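Local coordinates for protein DNA polymerase III, beta subunit (PDB 3T0P) that probably tethers DNA polymerases and other proteins to DNA for processive replication, as half of a ring-shaped head-to-tail homodimer around the duplex, at residues V257-K261 with R262-D266; I36-A40 with N41-L45. All blocks are in the same frame, centred on the assembly; numbering follows the deposited sequence.

Contact 1: residues V257-K261 with R262-D266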
loop_
_atom_site.group_PDB
_atom_site.type_symbol
_atom_site.label_atom_id
_atom_site.label_comp_id
_atom_site.label_asym_id
_atom_site.label_seq_id
_atom_site.Cartn_x
_atom_site.Cartn_y
_atom_site.Cartn_z
ATOM N N VAL B 257 23.634 29.750 -4.938
ATOM C CA VAL B 257 22.662 29.810 -3.842
ATOM C C VAL B 257 22.950 28.714 -2.827
ATOM O O VAL B 257 23.048 27.545 -3.185
ATOM C CB VAL B 257 21.191 29.724 -4.382
ATOM C CG1 VAL B 257 20.177 29.617 -3.255
ATOM C CG2 VAL B 257 20.869 30.920 -5.275
ATOM N N ARG B 258 23.066 29.095 -1.563
ATOM C CA ARG B 258 23.193 28.136 -0.477
ATOM C C ARG B 258 21.825 28.163 0.197
ATOM O O ARG B 258 21.376 29.242 0.579
ATOM C CB ARG B 258 24.364 28.510 0.469
ATOM C CG ARG B 258 24.626 27.507 1.605
ATOM C CD ARG B 258 25.771 26.565 1.301
ATOM N NE ARG B 258 25.876 25.481 2.283
ATOM C CZ ARG B 258 26.826 24.548 2.285
ATOM N NH1 ARG B 258 27.775 24.556 1.358
ATOM N NH2 ARG B 258 26.841 23.609 3.221
ATOM N N ILE B 259 21.135 26.996 0.277
ATOM C CA ILE B 259 19.797 26.890 0.826
ATOM C C ILE B 259 19.668 25.594 1.615
ATOM O O ILE B 259 20.269 24.583 1.253
ATOM C CB ILE B 259 18.762 26.953 -0.353
ATOM C CG1 ILE B 259 17.270 27.017 0.124
ATOM C CG2 ILE B 259 18.985 25.828 -1.411
ATOM C CD1 ILE B 259 16.286 27.372 -0.971
ATOM N N ASN B 260 18.846 25.610 2.664
ATOM C CA ASN B 260 18.551 24.427 3.455
ATOM C C ASN B 260 17.761 23.440 2.559
ATOM O O ASN B 260 16.741 23.806 1.974
ATOM C CB ASN B 260 17.778 24.841 4.718
ATOM C CG ASN B 260 17.359 23.664 5.564
ATOM O OD1 ASN B 260 16.387 22.979 5.275
ATOM N ND2 ASN B 260 18.119 23.363 6.590
ATOM N N LYS B 261 18.266 22.211 2.428
ATOM C CA LYS B 261 17.727 21.148 1.578
ATOM C C LYS B 261 16.265 20.800 1.954
ATOM O O LYS B 261 15.400 20.762 1.075
ATOM C CB LYS B 261 18.651 19.907 1.655
ATOM C CG LYS B 261 18.315 18.694 0.736
ATOM C CD LYS B 261 17.136 17.782 1.212
ATOM C CE LYS B 261 17.147 17.346 2.676
ATOM N NZ LYS B 261 18.399 16.628 3.072
ATOM N N ARG B 262 15.991 20.563 3.226
ATOM C CA ARG B 262 14.642 20.205 3.697
ATOM C C ARG B 262 13.632 21.331 3.441
ATOM O O ARG B 262 12.524 21.035 2.993
ATOM C CB ARG B 262 14.664 19.822 5.203
ATOM C CG ARG B 262 13.317 19.429 5.884
ATOM C CD ARG B 262 12.566 18.268 5.238
ATOM N NE ARG B 262 13.427 17.117 4.949
ATOM C CZ ARG B 262 13.035 16.030 4.292
ATOM N NH1 ARG B 262 11.780 15.917 3.867
ATOM N NH2 ARG B 262 13.893 15.049 4.052
ATOM N N GLU B 263 13.997 22.608 3.692
ATOM C CA GLU B 263 13.071 23.722 3.444
ATOM C C GLU B 263 12.722 23.836 1.955
ATOM O O GLU B 263 11.559 24.083 1.633
ATOM C CB GLU B 263 13.625 25.062 3.930
ATOM C CG GLU B 263 13.634 25.256 5.436
ATOM C CD GLU B 263 14.322 26.531 5.909
ATOM O OE1 GLU B 263 14.332 27.527 5.149
ATOM O OE2 GLU B 263 14.859 26.531 7.042
ATOM N N LEU B 264 13.721 23.663 1.056
ATOM C CA LEU B 264 13.487 23.740 -0.382
ATOM C C LEU B 264 12.570 22.575 -0.819
ATOM O O LEU B 264 11.540 22.797 -1.470
ATOM C CB LEU B 264 14.817 23.752 -1.181
ATOM C CG LEU B 264 14.648 23.915 -2.708
ATOM C CD1 LEU B 264 13.859 25.193 -3.060
ATOM C CD2 LEU B 264 16.003 23.905 -3.419
ATOM N N LEU B 265 12.913 21.358 -0.410
ATOM C CA LEU B 265 12.109 20.161 -0.694
ATOM C C LEU B 265 10.662 20.328 -0.193
ATOM O O LEU B 265 9.717 20.116 -0.980
ATOM C CB LEU B 265 12.758 18.896 -0.063
ATOM C CG LEU B 265 11.975 17.570 -0.202
ATOM C CD1 LEU B 265 11.576 17.292 -1.688
ATOM C CD2 LEU B 265 12.767 16.416 0.371
ATOM N N ASP B 266 10.479 20.745 1.073
ATOM C CA ASP B 266 9.093 20.909 1.605
ATOM C C ASP B 266 8.279 21.961 0.842
ATOM O O ASP B 266 7.083 21.773 0.617
ATOM C CB ASP B 266 9.109 21.249 3.090
ATOM C CG ASP B 266 9.499 20.064 3.967
ATOM O OD1 ASP B 266 9.645 18.925 3.418
ATOM O OD2 ASP B 266 9.699 20.273 5.194
HETATM O O HOH W 1 17.491 28.113 3.954
#

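Contact 2: residues I36-A40 with N41-L45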
loop_
_atom_site.group_PDB
_atom_site.type_symbol
_atom_site.label_atom_id
_atom_site.label_comp_id
_atom_site.label_asym_id
_atom_site.label_seq_id
_atom_site.Cartn_x
_atom_site.Cartn_y
_atom_site.Cartn_z
ATOM N N ILE B 36 13.410 -25.072 -11.849
ATOM C CA ILE B 36 14.037 -25.783 -10.750
ATOM C C ILE B 36 15.047 -26.723 -11.412
ATOM O O ILE B 36 14.649 -27.647 -12.123
ATOM C CB ILE B 36 13.080 -26.520 -9.782
ATOM C CG1 ILE B 36 11.934 -25.613 -9.281
ATOM C CG2 ILE B 36 13.869 -27.147 -8.617
ATOM C CD1 ILE B 36 10.826 -26.381 -8.683
ATOM N N ASP B 37 16.344 -26.437 -11.252
ATOM C CA ASP B 37 17.393 -27.288 -11.795
ATOM C C ASP B 37 18.071 -28.022 -10.651
ATOM O O ASP B 37 18.786 -27.415 -9.853
ATOM C CB ASP B 37 18.411 -26.476 -12.626
ATOM C CG ASP B 37 19.400 -27.323 -13.421
ATOM O OD1 ASP B 37 19.729 -28.444 -12.974
ATOM O OD2 ASP B 37 19.850 -26.863 -14.480
ATOM N N ALA B 38 17.793 -29.309 -10.542
ATOM C CA ALA B 38 18.394 -30.192 -9.556
ATOM C C ALA B 38 19.066 -31.371 -10.289
ATOM O O ALA B 38 19.017 -32.502 -9.811
ATOM C CB ALA B 38 17.331 -30.682 -8.598
ATOM N N SER B 39 19.682 -31.103 -11.475
ATOM C CA SER B 39 20.323 -32.139 -12.303
ATOM C C SER B 39 21.717 -32.520 -11.805
ATOM O O SER B 39 22.162 -33.630 -12.080
ATOM C CB SER B 39 20.410 -31.692 -13.755
ATOM O OG SER B 39 21.240 -30.548 -13.850
ATOM N N ALA B 40 22.408 -31.619 -11.092
ATOM C CA ALA B 40 23.751 -31.884 -10.569
ATOM C C ALA B 40 23.704 -32.185 -9.049
ATOM O O ALA B 40 22.995 -33.104 -8.641
ATOM C CB ALA B 40 24.675 -30.701 -10.866
ATOM N N ASN B 41 24.451 -31.420 -8.224
ATOM C CA ASN B 41 24.516 -31.614 -6.775
ATOM C C ASN B 41 23.968 -30.409 -6.013
ATOM O O ASN B 41 24.094 -30.346 -4.791
ATOM C CB ASN B 41 25.959 -31.893 -6.338
ATOM C CG ASN B 41 26.490 -33.208 -6.843
ATOM O OD1 ASN B 41 25.927 -34.278 -6.585
ATOM N ND2 ASN B 41 27.595 -33.156 -7.573
ATOM N N GLU B 42 23.377 -29.446 -6.725
ATOM C CA GLU B 42 22.811 -28.249 -6.105
ATOM C C GLU B 42 21.381 -28.033 -6.554
ATOM O O GLU B 42 21.037 -28.352 -7.696
ATOM C CB GLU B 42 23.629 -26.989 -6.462
ATOM C CG GLU B 42 25.121 -27.072 -6.213
ATOM C CD GLU B 42 25.880 -25.898 -6.802
ATOM O OE1 GLU B 42 25.807 -24.801 -6.212
ATOM O OE2 GLU B 42 26.547 -26.073 -7.849
ATOM N N ILE B 43 20.559 -27.451 -5.686
ATOM C CA ILE B 43 19.195 -27.082 -6.059
ATOM C C ILE B 43 19.274 -25.643 -6.479
ATOM O O ILE B 43 19.577 -24.759 -5.676
ATOM C CB ILE B 43 18.125 -27.331 -4.976
ATOM C CG1 ILE B 43 18.075 -28.823 -4.589
ATOM C CG2 ILE B 43 16.745 -26.796 -5.451
ATOM C CD1 ILE B 43 17.417 -29.097 -3.234
ATOM N N LYS B 44 19.022 -25.416 -7.752
ATOM C CA LYS B 44 19.120 -24.106 -8.360
ATOM C C LYS B 44 17.753 -23.639 -8.827
ATOM O O LYS B 44 17.086 -24.373 -9.553
ATOM C CB LYS B 44 20.097 -24.211 -9.555
ATOM C CG LYS B 44 21.072 -23.068 -9.749
ATOM C CD LYS B 44 22.328 -23.525 -10.547
ATOM C CE LYS B 44 22.308 -23.108 -12.011
ATOM N NZ LYS B 44 23.272 -23.865 -12.882
ATOM N N LEU B 45 17.330 -22.431 -8.411
ATOM C CA LEU B 45 16.122 -21.790 -8.913
ATOM C C LEU B 45 16.554 -20.794 -9.932
ATOM O O LEU B 45 17.559 -20.129 -9.717
ATOM C CB LEU B 45 15.301 -21.098 -7.831
ATOM C CG LEU B 45 14.613 -21.962 -6.803
ATOM C CD1 LEU B 45 13.732 -21.112 -5.923
ATOM C CD2 LEU B 45 13.812 -23.091 -7.440
HETATM O O HOH W 2 22.334 -28.529 -10.008
#

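Contact 1: residues V257-K261 with R262-D266
N260 takes the backbone N-H of E263 on its side-chain oxygen, a capping bond of 2.9 Å between OD1 and E263 N. The donor lies in the carbonyl plane of the amide, and with CG anti to the backbone N (chi1 177°) OD1 is swung forward over the first turn of the helix. Asparagine suits this N-cap position because its short side chain reaches forward to an amide that has no carbonyl of a preceding turn to bond to. Two main-chain bonds wind the turn itself, L264 N to N260 O at 3.2 Å and L265 N to K261 O at 3.0 Å.

The carboxylate of E263 stacks over the amide of N260, their planes 25° apart, and a water accepting from N260 N gives a weak bond to E263 OE1. As the N-cap, N260 is the junction at which strand 255-260 passes directly into helix 261-272 in the C-terminal domain of the sliding ring, the directions of the two short segments lying 79° apart.

Between the two segments the apolar contact is that of I259 with L264, whose side chains cross at about a right angle with CD1 of I259 3.9 Å from CD1 of L264. Both branched residues face the interior, where M292 and I307 also touch them. The long, flexible chain of K261 bends at three torsions, its CE lying 3.5 Å from R262 N, and its NZ donates hydrogen bonds to the carbonyls of I332 and E334.

Contact 2: residues I36-A40 with N41-L45
D37 and K44 face each other as an antiparallel hydrogen-bonded pair: D37 N gives to K44 O at 2.8 Å and K44 N gives to D37 O at 2.9 Å. The first bond runs nearly straight on to its carbonyl, whereas the second donor is tilted 28° from the carbonyl plane. One pair further from the turn, I36 and L45 form a non-hydrogen-bonded pair; their side chains lie side by side, pointing the same way, with CG1 of I36 3.6 Å from CD2 of L45. Aliphatic residues fit here because this face turns to the protein interior.

Towards the turn, D37 shapes the loop of the hairpin. Its OD1 accepts both the hydroxyl of S39, 2.7 Å from OG, and the amide of S39, 3.1 Å from N, the latter making an Asx turn. A chi1 of -170° turns the carboxylate away from its own N-H and on along the chain to these donors, and a small serine lets backbone and hydroxyl reach one oxygen. A water spans the loop, accepting from A40 N and donating to E42 O at 2.7 Å.

Further out, Y118 bonds to OD2 of D37, and NE of R65 donates to the carbonyl of A40. The hairpin lies between strands 66-71 and 52-58, which extend its sheet on either side, while I36 reaches L4 of strand 3-7 and L45 packs on V15 and V18 of helix 8-18.

In the fold
Contact 2 comes first along the chain, in the N-terminal domain, and contact 1 follows in the C-terminal domain; their centres are 53 Å apart and their nearest atoms about 38 Å, on opposite sides of the chain's centre. They share no sheet. The hairpin of contact 2 belongs to the antiparallel sheet that runs on from 52-58 into strand 231-236 of the central domain, whereas strand 255-260 of contact 1 sits in another, which joins the central and C-terminal domains through 176-184 and 357-361. The central domain is therefore linked to both sheets. The two contacts lie in the two outer domains of the three-domain arc that pairs head to tail into a ring.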